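Inorganic polyphosphate/ATP-glucomannokinase (Arthrobacter sp., PDB 1WOQ) phosphorylates glucose and mannose, using inorganic polyphosphate or ATP as the phosphoryl donor, as a kinase of the ROK family. Local coordinates at residues A[13-18]-A[70-75]. Residues are numbered along the deposited sequence; the frame is centred on the assembly and turned at random.
Sequences PLIGID and EAPAAG
With chi1 of Ile15 at -68°, CG1 stands anti to the carbonyl carbon and beside the backbone N, which carries it to the ring of Pro72, while CG2 is the branch anti to the backbone N. The Ile15 side chain crosses that ring at about a right angle, its CG1 lying 4.0 Å from CG of Pro72 and equally far from CD. On the CB side the same ring meets backbone: CB of Pro72 comes within 3.1 Å of O of Pro13, a close carbon-to-oxygen approach. The two proline rings touch more loosely, CG of Pro13 being 4.2 Å from CB of Pro72, and the Pro13 CG also sits 3.8 Å from the carbonyl O of Glu70. No hydrogen bond joins 13-18 to 70-75. Strand 14-19 is the central, first strand of the 3-2-1-4-5 sheet of the actin-like ATPase fold, and the loop carrying Pro72 leads from helix 51-66 into strand 78-82, the parallel neighbour of 14-19, at the end of the helical connection that starts from edge strand 35-44. Ile15, buried, also packs on Leu65 and Ser66 of that helix and on Val78, whereas Pro13 and Glu70 both touch Ile28 of strand 23-30.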
# COMPACT_ATOMS: atom_id res chain seq x y z
N PRO A 13 3.58 14.81 -14.81
CA PRO A 13 3.61 14.02 -13.57
C PRO A 13 2.24 14.09 -12.89
O PRO A 13 1.39 14.89 -13.28
CB PRO A 13 4.70 14.71 -12.76
CG PRO A 13 4.53 16.15 -13.15
CD PRO A 13 4.36 16.05 -14.66
N LEU A 14 2.04 13.23 -11.90
CA LEU A 14 0.78 13.21 -11.16
C LEU A 14 1.08 13.11 -9.68
O LEU A 14 2.06 12.49 -9.28
CB LEU A 14 -0.07 12.01 -11.58
CG LEU A 14 -0.73 12.02 -12.97
CD1 LEU A 14 -1.40 10.68 -13.22
CD2 LEU A 14 -1.75 13.15 -13.06
N ILE A 15 0.23 13.74 -8.86
CA ILE A 15 0.42 13.68 -7.42
C ILE A 15 -0.19 12.40 -6.88
O ILE A 15 -1.30 12.02 -7.24
CB ILE A 15 -0.26 14.89 -6.72
CG1 ILE A 15 0.48 16.18 -7.07
CG2 ILE A 15 -0.28 14.66 -5.20
CD1 ILE A 15 -0.22 17.45 -6.58
N GLY A 16 0.57 11.72 -6.02
CA GLY A 16 0.10 10.49 -5.40
C GLY A 16 0.16 10.71 -3.90
O GLY A 16 1.12 11.30 -3.40
N ILE A 17 -0.85 10.24 -3.17
CA ILE A 17 -0.92 10.41 -1.72
C ILE A 17 -1.08 9.04 -1.07
O ILE A 17 -1.90 8.24 -1.50
CB ILE A 17 -2.13 11.30 -1.32
CG1 ILE A 17 -2.03 12.66 -2.02
CG2 ILE A 17 -2.16 11.49 0.20
CD1 ILE A 17 -0.85 13.51 -1.56
N ASP A 18 -0.30 8.77 -0.02
CA ASP A 18 -0.37 7.49 0.68
C ASP A 18 -0.81 7.73 2.13
O ASP A 18 -0.11 8.37 2.91
CB ASP A 18 1.02 6.82 0.62
CG ASP A 18 1.02 5.39 1.13
OD1 ASP A 18 -0.01 4.69 1.02
OD2 ASP A 18 2.07 4.95 1.63
N GLU A 70 7.63 22.02 -9.89
CA GLU A 70 7.51 20.78 -10.64
C GLU A 70 6.11 20.17 -10.55
O GLU A 70 5.87 19.07 -11.05
CB GLU A 70 8.55 19.77 -10.15
CG GLU A 70 8.46 19.41 -8.67
CD GLU A 70 9.36 20.27 -7.80
OE1 GLU A 70 9.37 21.50 -7.97
OE2 GLU A 70 10.05 19.71 -6.92
N ALA A 71 5.17 20.89 -9.94
CA ALA A 71 3.81 20.39 -9.80
C ALA A 71 3.06 20.28 -11.13
O ALA A 71 3.33 21.03 -12.06
CB ALA A 71 3.03 21.30 -8.86
N PRO A 72 2.13 19.32 -11.23
CA PRO A 72 1.35 19.14 -12.46
C PRO A 72 0.29 20.23 -12.53
O PRO A 72 0.22 21.08 -11.64
CB PRO A 72 0.74 17.75 -12.26
CG PRO A 72 0.52 17.70 -10.78
CD PRO A 72 1.81 18.27 -10.24
N ALA A 73 -0.52 20.23 -13.58
CA ALA A 73 -1.58 21.24 -13.73
C ALA A 73 -2.47 21.27 -12.49
O ALA A 73 -2.78 20.22 -11.92
CB ALA A 73 -2.41 20.94 -14.97
N ALA A 74 -2.88 22.46 -12.09
CA ALA A 74 -3.70 22.66 -10.90
C ALA A 74 -4.96 21.80 -10.79
O ALA A 74 -5.40 21.48 -9.69
CB ALA A 74 -4.08 24.14 -10.77
N GLY A 75 -5.55 21.43 -11.92
CA GLY A 75 -6.76 20.63 -11.88
C GLY A 75 -6.56 19.16 -12.18
O GLY A 75 -7.53 18.41 -12.34